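Succinate dehydrogenase subunit A (Mycolicibacterium smegmatis, PDB 7D6V) probably oxidises succinate to fumarate and passes the electrons through its bound FAD to the iron-sulfur subunit of a membrane-embedded, quinone-reducing complex. Local coordinates at residues I241-Q247 with C387-G393; A202-V206 with A443-V447; R192-F197 with R528-W534. All blocks are in the same frame, centred on the assembly; numbering follows the deposited sequence.

The three contacts lie around FAD at different depths of the subunit. Contact 1 is the one that touches the cofactor: H388 meets the flavin ring system and Y389 the ribityl chain. Contact 2 packs a helix on the sheet of the FAD-binding fold, with the V206 side chain about 10 Å from FAD. Contact 3 joins that fold to the C-terminal region; the R192 side chain is about 9 Å from FAD. Contact centres are 27 to 30 Å apart, and no two contacts touch. Helix 532-556 relates contacts 3 and 1: it starts in contact 3, and its V550 packs on I246. Strands 197-200 and 204-206, which follow each other in the chain, relate contacts 3 and 2.

Contact 1 of 3, residues I241-Q247 with C387-G393; sequences INMEFIQ and CHYVMGG. With FAD (flavin-adenine dinucleotide), chain D.
Q247 pairs with two successive residues, H388 and Y389. Its carbonyl O accepts from H388 N at 2.9 Å and, weakly, from Y389 N, while its own N donates to Y389 O. Two residues further along each segment, M391 N donates to F245 O at 2.9 Å. I246 fills the other face of this short pairing. Its CG2, anti to the backbone N, meets C387 SG at 3.6 Å, and its CG1 meets V390 CG2 at 4.0 Å. The type I turn N242-F245 then shifts the register by two. Beyond it, I241 and G393 exchange two backbone hydrogen bonds. M243 bends back so that its SD lies 3.4 Å from G393 N. H388 and Y389 carry the contact to FAD. H388 CE1 is 3.5 Å from flavin C7, with the flavin at the edge of the imidazole. S220 OG is hydrogen-bonded to H388 ND1, which should restrict rotation of the ring. The edge of the Y389 ring meets FAD O3', and R423 makes a cation-pi contact with Y389. The doubled pairing opposite Q247 is a classic beta bulge, here set in the wall of the FAD pocket.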
loop_
_atom_site.group_PDB
_atom_site.type_symbol
_atom_site.label_atom_id
_atom_site.label_comp_id
_atom_site.label_asym_id
_atom_site.label_seq_id
_atom_site.Cartn_x
_atom_site.Cartn_y
_atom_site.Cartn_z
ATOM N N ILE A 241 23.784 9.347 -19.729
ATOM C CA ILE A 241 23.607 8.783 -21.059
ATOM C C ILE A 241 22.123 8.564 -21.311
ATOM O O ILE A 241 21.328 8.408 -20.385
ATOM C CB ILE A 241 24.369 7.454 -21.250
ATOM C CG1 ILE A 241 23.965 6.442 -20.180
ATOM C CG2 ILE A 241 25.855 7.682 -21.205
ATOM C CD1 ILE A 241 24.353 5.027 -20.517
ATOM N N ASN A 242 21.764 8.554 -22.595
ATOM C CA ASN A 242 20.427 8.176 -23.055
ATOM C C ASN A 242 19.332 9.019 -22.412
ATOM O O ASN A 242 18.232 8.528 -22.156
ATOM C CB ASN A 242 20.160 6.691 -22.806
ATOM C CG ASN A 242 21.085 5.797 -23.591
ATOM O OD1 ASN A 242 21.730 6.234 -24.541
ATOM N ND2 ASN A 242 21.160 4.536 -23.197
ATOM N N MET A 243 19.609 10.297 -22.158
ATOM C CA MET A 243 18.625 11.139 -21.491
ATOM C C MET A 243 17.460 11.513 -22.396
ATOM O O MET A 243 16.444 12.001 -21.895
ATOM C CB MET A 243 19.293 12.403 -20.952
ATOM C CG MET A 243 20.111 12.176 -19.693
ATOM S SD MET A 243 19.364 10.986 -18.564
ATOM C CE MET A 243 18.217 12.025 -17.671
ATOM N N GLU A 244 17.578 11.292 -23.702
ATOM C CA GLU A 244 16.492 11.544 -24.637
ATOM C C GLU A 244 15.505 10.392 -24.721
ATOM O O GLU A 244 14.518 10.495 -25.455
ATOM C CB GLU A 244 17.055 11.832 -26.031
ATOM C CG GLU A 244 17.721 10.640 -26.694
ATOM C CD GLU A 244 19.184 10.491 -26.319
ATOM O OE1 GLU A 244 19.529 10.684 -25.137
ATOM O OE2 GLU A 244 19.995 10.177 -27.212
ATOM N N PHE A 245 15.741 9.306 -23.998
ATOM C CA PHE A 245 14.905 8.114 -24.071
ATOM C C PHE A 245 14.023 8.075 -22.832
ATOM O O PHE A 245 14.453 7.659 -21.755
ATOM C CB PHE A 245 15.768 6.866 -24.204
ATOM C CG PHE A 245 16.423 6.745 -25.540
ATOM C CD1 PHE A 245 17.778 6.959 -25.682
ATOM C CD2 PHE A 245 15.678 6.437 -26.659
ATOM C CE1 PHE A 245 18.376 6.863 -26.911
ATOM C CE2 PHE A 245 16.272 6.334 -27.891
ATOM C CZ PHE A 245 17.622 6.546 -28.018
ATOM N N ILE A 246 12.780 8.511 -22.997
ATOM C CA ILE A 246 11.798 8.562 -21.925
ATOM C C ILE A 246 10.572 7.793 -22.384
ATOM O O ILE A 246 10.104 7.981 -23.512
ATOM C CB ILE A 246 11.434 10.012 -21.558
ATOM C CG1 ILE A 246 12.625 10.707 -20.904
ATOM C CG2 ILE A 246 10.226 10.048 -20.643
ATOM C CD1 ILE A 246 12.407 12.169 -20.654
ATOM N N GLN A 247 10.064 6.921 -21.523
ATOM C CA GLN A 247 8.854 6.180 -21.838
ATOM C C GLN A 247 7.639 7.069 -21.614
ATOM O O GLN A 247 7.465 7.642 -20.533
ATOM C CB GLN A 247 8.762 4.913 -20.996
ATOM C CG GLN A 247 7.733 3.929 -21.508
ATOM C CD GLN A 247 8.063 2.504 -21.143
ATOM O OE1 GLN A 247 8.951 1.890 -21.727
ATOM N NE2 GLN A 247 7.356 1.974 -20.156
ATOM N N CYS A 387 4.151 10.846 -18.981
ATOM C CA CYS A 387 5.524 10.413 -18.752
ATOM C C CYS A 387 5.558 9.329 -17.681
ATOM O O CYS A 387 4.973 9.495 -16.607
ATOM C CB CYS A 387 6.384 11.604 -18.333
ATOM S SG CYS A 387 8.114 11.226 -18.003
ATOM N N HIS A 388 6.234 8.218 -17.968
ATOM C CA HIS A 388 6.249 7.078 -17.063
ATOM C C HIS A 388 7.637 6.733 -16.548
ATOM O O HIS A 388 7.834 6.634 -15.332
ATOM C CB HIS A 388 5.638 5.857 -17.768
ATOM C CG HIS A 388 5.452 4.673 -16.875
ATOM N ND1 HIS A 388 4.719 4.728 -15.709
ATOM C CD2 HIS A 388 5.903 3.401 -16.975
ATOM C CE1 HIS A 388 4.727 3.541 -15.131
ATOM N NE2 HIS A 388 5.439 2.719 -15.879
ATOM N N TYR A 389 8.609 6.550 -17.437
ATOM C CA TYR A 389 9.907 6.011 -17.071
ATOM C C TYR A 389 10.982 6.697 -17.897
ATOM O O TYR A 389 10.738 7.115 -19.029
ATOM C CB TYR A 389 9.949 4.492 -17.300
ATOM C CG TYR A 389 11.177 3.787 -16.770
ATOM C CD1 TYR A 389 12.288 3.583 -17.574
ATOM C CD2 TYR A 389 11.210 3.298 -15.476
ATOM C CE1 TYR A 389 13.400 2.928 -17.097
ATOM C CE2 TYR A 389 12.319 2.646 -14.991
ATOM C CZ TYR A 389 13.411 2.465 -15.805
ATOM O OH TYR A 389 14.519 1.811 -15.322
ATOM N N VAL A 390 12.175 6.813 -17.323
ATOM C CA VAL A 390 13.330 7.354 -18.028
ATOM C C VAL A 390 14.367 6.245 -18.154
ATOM O O VAL A 390 14.800 5.668 -17.151
ATOM C CB VAL A 390 13.900 8.605 -17.332
ATOM C CG1 VAL A 390 14.295 8.325 -15.887
ATOM C CG2 VAL A 390 15.077 9.155 -18.116
ATOM N N MET A 391 14.735 5.923 -19.392
ATOM C CA MET A 391 15.717 4.882 -19.656
ATOM C C MET A 391 17.148 5.384 -19.551
ATOM O O MET A 391 18.073 4.567 -19.532
ATOM C CB MET A 391 15.478 4.278 -21.040
ATOM C CG MET A 391 14.311 3.312 -21.094
ATOM S SD MET A 391 12.726 4.164 -21.151
ATOM C CE MET A 391 12.472 4.314 -22.909
ATOM N N GLY A 392 17.351 6.697 -19.487
ATOM C CA GLY A 392 18.671 7.254 -19.298
ATOM C C GLY A 392 19.039 7.376 -17.834
ATOM O O GLY A 392 18.256 7.081 -16.933
ATOM N N GLY A 393 20.264 7.821 -17.601
ATOM C CA GLY A 393 20.734 7.987 -16.242
ATOM C C GLY A 393 22.249 8.044 -16.202
ATOM O O GLY A 393 22.899 8.314 -17.206
HETATM P PA FAD D . 12.553 4.366 -5.980
HETATM O O1A FAD D . 12.359 3.247 -5.027
HETATM O O2A FAD D . 11.425 4.795 -6.837
HETATM O O5B FAD D . 12.972 5.644 -5.119
HETATM C C5B FAD D . 14.306 6.096 -4.977
HETATM C C4B FAD D . 14.559 6.514 -3.538
HETATM O O4B FAD D . 15.510 7.571 -3.490
HETATM C C3B FAD D . 13.339 7.039 -2.821
HETATM O O3B FAD D . 13.340 6.470 -1.521
HETATM C C2B FAD D . 13.583 8.519 -2.688
HETATM O O2B FAD D . 12.971 9.077 -1.532
HETATM C C1B FAD D . 15.079 8.570 -2.580
HETATM N N9A FAD D . 15.597 9.891 -2.968
HETATM C C8A FAD D . 15.414 10.506 -4.136
HETATM N N7A FAD D . 16.034 11.699 -4.149
HETATM C C5A FAD D . 16.626 11.859 -2.962
HETATM C C6A FAD D . 17.447 12.888 -2.306
HETATM N N6A FAD D . 17.773 14.027 -2.935
HETATM N N1A FAD D . 17.860 12.654 -1.055
HETATM C C2A FAD D . 17.559 11.527 -0.404
HETATM N N3A FAD D . 16.821 10.557 -0.937
HETATM C C4A FAD D . 16.337 10.662 -2.188
HETATM N N1 FAD D . 8.338 -1.381 -13.290
HETATM C C2 FAD D . 8.066 -2.677 -13.541
HETATM O O2 FAD D . 8.998 -3.427 -13.843
HETATM N N3 FAD D . 6.838 -3.192 -13.481
HETATM C C4 FAD D . 5.782 -2.452 -13.169
HETATM O O4 FAD D . 4.652 -2.953 -13.119
HETATM C C4X FAD D . 5.981 -1.023 -12.881
HETATM N N5 FAD D . 4.957 -0.219 -12.558
HETATM C C5X FAD D . 5.174 1.079 -12.296
HETATM C C6 FAD D . 4.106 1.895 -11.960
HETATM C C7 FAD D . 4.318 3.233 -11.693
HETATM C C7M FAD D . 3.170 4.127 -11.332
HETATM C C8 FAD D . 5.684 3.792 -11.765
HETATM C C8M FAD D . 5.915 5.245 -11.474
HETATM C C9 FAD D . 6.755 2.983 -12.095
HETATM C C9A FAD D . 6.543 1.647 -12.364
HETATM N N10 FAD D . 7.623 0.827 -12.701
HETATM C C10 FAD D . 7.362 -0.520 -12.962
HETATM C "C1'" FAD D . 8.981 1.355 -12.761
HETATM C "C2'" FAD D . 9.746 0.925 -11.515
HETATM O "O2'" FAD D . 8.879 0.919 -10.384
HETATM C "C3'" FAD D . 10.893 1.864 -11.186
HETATM O "O3'" FAD D . 11.854 1.789 -12.230
HETATM C "C4'" FAD D . 11.559 1.459 -9.881
HETATM O "O4'" FAD D . 10.618 1.535 -8.819
HETATM C "C5'" FAD D . 12.736 2.347 -9.530
HETATM O "O5'" FAD D . 13.141 2.014 -8.211
HETATM P P FAD D . 14.377 2.709 -7.483
HETATM O O1P FAD D . 14.733 1.854 -6.319
HETATM O O2P FAD D . 15.431 3.024 -8.484
HETATM O O3P FAD D . 13.803 4.114 -6.952
#

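Contact 2 of 3, residues A202-V206 with A443-V447; sequences APAVV and AADYV
A204 is the hub of this contact, with its methyl group directed at the helix. Its CB meets V447 CG2 at 3.8 Å and A443 CB at 4.3 Å. V206 extends the close-packed part: its CG2 reaches A443 CB at 4.1 Å. P203 continues the apolar row at the other end, its CG 4.2 Å from V447 CG2. Strand 204-206 and helix segment 443-447 run antiparallel at 172°, with their axes 9.0 Å apart. The alanine methyls leave little bulk between the two backbones. F409 of the neighbouring strand also packs on V206, A443 and Y446. A204, V206 and A443 are buried, whereas Y446 and V447 are partly exposed. With CG anti to the backbone N (chi1 174°), Y446 sets the edge of its ring against a backbone carbonyl, CE1 lying 3.5 Å from P203 O, while A204 CB approaches the same ring obliquely. On another side of the helix, D445 is exposed to solvent. The helix thus lies on the parallel sheet of a Rossmann-type FAD-binding fold. Strand 204-206 sits there between strands 11-14 and 408-409, which take its backbone bonds. The two segments share no polar bond, which implies that apolar burial and the fit of small side chains hold them together.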
loop_
_atom_site.group_PDB
_atom_site.type_symbol
_atom_site.label_atom_id
_atom_site.label_comp_id
_atom_site.label_asym_id
_atom_site.label_seq_id
_atom_site.Cartn_x
_atom_site.Cartn_y
_atom_site.Cartn_z
ATOM N N ALA A 202 31.234 9.596 4.284
ATOM C CA ALA A 202 31.616 8.291 3.773
ATOM C C ALA A 202 32.478 8.422 2.522
ATOM O O ALA A 202 32.292 9.347 1.726
ATOM C CB ALA A 202 30.378 7.465 3.449
ATOM N N PRO A 203 33.429 7.506 2.322
ATOM C CA PRO A 203 34.232 7.527 1.091
ATOM C C PRO A 203 33.521 6.968 -0.132
ATOM O O PRO A 203 34.054 7.096 -1.241
ATOM C CB PRO A 203 35.447 6.668 1.455
ATOM C CG PRO A 203 34.962 5.763 2.516
ATOM C CD PRO A 203 33.931 6.522 3.295
ATOM N N ALA A 204 32.349 6.360 0.025
ATOM C CA ALA A 204 31.593 5.815 -1.091
ATOM C C ALA A 204 30.133 6.222 -0.973
ATOM O O ALA A 204 29.593 6.342 0.128
ATOM C CB ALA A 204 31.702 4.288 -1.158
ATOM N N VAL A 205 29.499 6.434 -2.122
ATOM C CA VAL A 205 28.094 6.818 -2.194
ATOM C C VAL A 205 27.424 5.994 -3.286
ATOM O O VAL A 205 27.956 5.880 -4.394
ATOM C CB VAL A 205 27.931 8.326 -2.471
ATOM C CG1 VAL A 205 26.535 8.638 -2.976
ATOM C CG2 VAL A 205 28.230 9.130 -1.221
ATOM N N VAL A 206 26.267 5.415 -2.973
ATOM C CA VAL A 206 25.420 4.733 -3.947
ATOM C C VAL A 206 24.167 5.574 -4.137
ATOM O O VAL A 206 23.481 5.897 -3.161
ATOM C CB VAL A 206 25.063 3.308 -3.495
ATOM C CG1 VAL A 206 24.162 2.640 -4.518
ATOM C CG2 VAL A 206 26.316 2.492 -3.274
ATOM N N ALA A 443 30.803 -0.929 -4.101
ATOM C CA ALA A 443 31.157 0.018 -3.052
ATOM C C ALA A 443 32.014 -0.640 -1.979
ATOM O O ALA A 443 32.995 -0.050 -1.510
ATOM C CB ALA A 443 29.893 0.616 -2.438
ATOM N N ALA A 444 31.660 -1.864 -1.577
ATOM C CA ALA A 444 32.459 -2.566 -0.576
ATOM C C ALA A 444 33.874 -2.831 -1.078
ATOM O O ALA A 444 34.850 -2.650 -0.337
ATOM C CB ALA A 444 31.774 -3.871 -0.181
ATOM N N ASP A 445 34.007 -3.260 -2.336
ATOM C CA ASP A 445 35.332 -3.484 -2.906
ATOM C C ASP A 445 36.143 -2.196 -2.946
ATOM O O ASP A 445 37.337 -2.194 -2.617
ATOM C CB ASP A 445 35.209 -4.072 -4.310
ATOM C CG ASP A 445 34.767 -5.516 -4.301
ATOM O OD1 ASP A 445 34.692 -6.116 -3.209
ATOM O OD2 ASP A 445 34.496 -6.053 -5.393
ATOM N N TYR A 446 35.514 -1.092 -3.354
ATOM C CA TYR A 446 36.221 0.181 -3.424
ATOM C C TYR A 446 36.691 0.625 -2.045
ATOM O O TYR A 446 37.818 1.107 -1.891
ATOM C CB TYR A 446 35.321 1.240 -4.061
ATOM C CG TYR A 446 35.891 2.639 -4.048
ATOM C CD1 TYR A 446 35.498 3.562 -3.091
ATOM C CD2 TYR A 446 36.817 3.038 -4.998
ATOM C CE1 TYR A 446 36.017 4.838 -3.078
ATOM C CE2 TYR A 446 37.340 4.310 -4.993
ATOM C CZ TYR A 446 36.936 5.206 -4.033
ATOM O OH TYR A 446 37.460 6.476 -4.031
ATOM N N VAL A 447 35.842 0.463 -1.029
ATOM C CA VAL A 447 36.206 0.902 0.316
ATOM C C VAL A 447 37.327 0.038 0.884
ATOM O O VAL A 447 38.246 0.546 1.536
ATOM C CB VAL A 447 34.966 0.909 1.225
ATOM C CG1 VAL A 447 35.365 1.110 2.673
ATOM C CG2 VAL A 447 34.011 2.001 0.787
#

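Contact 3 of 3, residues R192-F197 with R528-W534; sequences RETGNF and RVFNPGW
The backbones of E193-G195 and R528-F530 run past each other in opposite directions, with CA atoms 4.7 Å apart at E193-F530, T194-V529 and G195-R528. G195 has a positive phi, and its CA lies 3.2 Å from R528 O in a CA-H...O contact. R528 is the main polar link. It grips G195 O side-on with two nitrogens, NH1 at 2.9 Å and NE at 3.0 Å. The carbonyl oxygen lies in the guanidinium plane, and both donors come to it from the same face of the carbonyl. NE sits above the carbonyl plane, not on a lone pair. The bend of R528 at chi3 (71°) turns the guanidinium over F197. It lies nearly flat on that ring, with centres 4.4 Å apart and planes at 22°. NH1 is placed toward the rim of the ring, so one nitrogen serves both the carbonyl and the stack. The two bonds and the ring together should hold the group flat. W534 supports the same corner. The edge of its indole meets G195 CA, with CZ3 at 3.9 Å, and R528 CG packs over one face. At the other end, F530 CE1 lies over the centre of the R192 guanidinium, 3.3 Å from CZ, with the planes tilted 50° apart. R192 NH1 also has a long, weak ion pair with E171. N531 is the N-cap of helix 532-556, its OD1 accepting weakly from G533 N. W534 NE1 is bonded to V468 O of helix 458-469, which also packs on F197. Residues of the iron-sulfur subunit chain pack on E193 and F530. The contact thus ties the hairpin loop between strands 184-191 and 197-200 to the start of helix 532-556, with helix 458-469 alongside.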
loop_
_atom_site.group_PDB
_atom_site.type_symbol
_atom_site.label_atom_id
_atom_site.label_comp_id
_atom_site.label_asym_id
_atom_site.label_seq_id
_atom_site.Cartn_x
_atom_site.Cartn_y
_atom_site.Cartn_z
ATOM N N ARG A 192 14.104 17.199 6.758
ATOM C CA ARG A 192 12.852 17.852 6.398
ATOM C C ARG A 192 12.137 18.386 7.629
ATOM O O ARG A 192 11.616 19.503 7.612
ATOM C CB ARG A 192 11.946 16.889 5.635
ATOM C CG ARG A 192 12.432 16.524 4.253
ATOM C CD ARG A 192 11.338 15.818 3.479
ATOM N NE ARG A 192 10.371 16.760 2.932
ATOM C CZ ARG A 192 9.127 16.443 2.593
ATOM N NH1 ARG A 192 8.691 15.203 2.746
ATOM N NH2 ARG A 192 8.317 17.369 2.103
ATOM N N GLU A 193 12.130 17.616 8.717
ATOM C CA GLU A 193 11.334 17.976 9.887
ATOM C C GLU A 193 11.803 19.287 10.508
ATOM O O GLU A 193 10.988 20.148 10.856
ATOM C CB GLU A 193 11.389 16.849 10.916
ATOM C CG GLU A 193 10.968 17.269 12.310
ATOM C CD GLU A 193 11.303 16.230 13.355
ATOM O OE1 GLU A 193 11.993 15.249 13.015
ATOM O OE2 GLU A 193 10.870 16.391 14.514
ATOM N N THR A 194 13.115 19.459 10.656
ATOM C CA THR A 194 13.656 20.597 11.383
ATOM C C THR A 194 14.380 21.607 10.509
ATOM O O THR A 194 14.584 22.741 10.952
ATOM C CB THR A 194 14.622 20.119 12.478
ATOM O OG1 THR A 194 15.588 19.228 11.910
ATOM C CG2 THR A 194 13.866 19.396 13.573
ATOM N N GLY A 195 14.769 21.235 9.294
ATOM C CA GLY A 195 15.549 22.122 8.460
ATOM C C GLY A 195 17.006 22.227 8.837
ATOM O O GLY A 195 17.693 23.129 8.347
ATOM N N ASN A 196 17.499 21.336 9.690
ATOM C CA ASN A 196 18.876 21.375 10.153
ATOM C C ASN A 196 19.771 20.572 9.221
ATOM O O ASN A 196 19.334 19.614 8.582
ATOM C CB ASN A 196 18.977 20.830 11.576
ATOM C CG ASN A 196 18.485 21.815 12.610
ATOM O OD1 ASN A 196 18.858 22.986 12.594
ATOM N ND2 ASN A 196 17.642 21.348 13.516
ATOM N N PHE A 197 21.041 20.958 9.165
ATOM C CA PHE A 197 21.969 20.445 8.169
ATOM C C PHE A 197 22.774 19.271 8.712
ATOM O O PHE A 197 23.320 19.329 9.823
ATOM C CB PHE A 197 22.901 21.554 7.686
ATOM C CG PHE A 197 22.178 22.696 7.041
ATOM C CD1 PHE A 197 21.157 22.458 6.142
ATOM C CD2 PHE A 197 22.504 24.002 7.345
ATOM C CE1 PHE A 197 20.482 23.497 5.554
ATOM C CE2 PHE A 197 21.830 25.046 6.759
ATOM C CZ PHE A 197 20.821 24.795 5.861
ATOM N N ARG A 528 12.325 27.260 8.354
ATOM C CA ARG A 528 12.977 26.032 7.927
ATOM C C ARG A 528 12.302 24.778 8.460
ATOM O O ARG A 528 12.772 23.674 8.176
ATOM C CB ARG A 528 14.451 26.047 8.346
ATOM C CG ARG A 528 15.354 26.763 7.366
ATOM C CD ARG A 528 16.627 27.241 8.027
ATOM N NE ARG A 528 17.519 26.136 8.357
ATOM C CZ ARG A 528 18.763 26.288 8.796
ATOM N NH1 ARG A 528 19.504 25.229 9.078
ATOM N NH2 ARG A 528 19.264 27.503 8.952
ATOM N N VAL A 529 11.211 24.911 9.208
ATOM C CA VAL A 529 10.563 23.764 9.832
ATOM C C VAL A 529 9.598 23.169 8.810
ATOM O O VAL A 529 8.485 23.658 8.620
ATOM C CB VAL A 529 9.861 24.149 11.133
ATOM C CG1 VAL A 529 9.078 22.970 11.690
ATOM C CG2 VAL A 529 10.874 24.644 12.142
ATOM N N PHE A 530 10.050 22.101 8.160
ATOM C CA PHE A 530 9.322 21.305 7.169
ATOM C C PHE A 530 8.546 22.220 6.218
ATOM O O PHE A 530 7.318 22.250 6.188
ATOM C CB PHE A 530 8.407 20.281 7.847
ATOM C CG PHE A 530 7.698 19.368 6.884
ATOM C CD1 PHE A 530 8.399 18.333 6.292
ATOM C CD2 PHE A 530 6.381 19.543 6.538
ATOM C CE1 PHE A 530 7.790 17.480 5.409
ATOM C CE2 PHE A 530 5.773 18.698 5.636
ATOM C CZ PHE A 530 6.479 17.664 5.076
ATOM N N ASN A 531 9.305 23.025 5.473
ATOM C CA ASN A 531 8.762 24.040 4.582
ATOM C C ASN A 531 8.769 23.519 3.150
ATOM O O ASN A 531 9.814 23.567 2.484
ATOM C CB ASN A 531 9.582 25.327 4.692
ATOM C CG ASN A 531 8.915 26.507 4.027
ATOM O OD1 ASN A 531 7.967 26.351 3.267
ATOM N ND2 ASN A 531 9.424 27.699 4.299
ATOM N N PRO A 532 7.647 23.017 2.627
ATOM C CA PRO A 532 7.667 22.422 1.280
ATOM C C PRO A 532 7.928 23.414 0.160
ATOM O O PRO A 532 8.374 22.991 -0.913
ATOM C CB PRO A 532 6.276 21.790 1.150
ATOM C CG PRO A 532 5.448 22.461 2.168
ATOM C CD PRO A 532 6.337 22.875 3.281
ATOM N N GLY A 533 7.672 24.708 0.358
ATOM C CA GLY A 533 8.056 25.681 -0.651
ATOM C C GLY A 533 9.562 25.798 -0.780
ATOM O O GLY A 533 10.100 25.880 -1.888
ATOM N N TRP A 534 10.262 25.782 0.353
ATOM C CA TRP A 534 11.719 25.753 0.346
ATOM C C TRP A 534 12.239 24.481 -0.314
ATOM O O TRP A 534 13.200 24.520 -1.094
ATOM C CB TRP A 534 12.220 25.883 1.785
ATOM C CG TRP A 534 13.696 25.796 1.972
ATOM C CD1 TRP A 534 14.656 26.370 1.201
ATOM C CD2 TRP A 534 14.380 25.109 3.023
ATOM N NE1 TRP A 534 15.899 26.074 1.698
ATOM C CE2 TRP A 534 15.756 25.301 2.819
ATOM C CE3 TRP A 534 13.961 24.348 4.117
ATOM C CZ2 TRP A 534 16.720 24.758 3.664
ATOM C CZ3 TRP A 534 14.920 23.807 4.954
ATOM C CH2 TRP A 534 16.281 24.016 4.724
#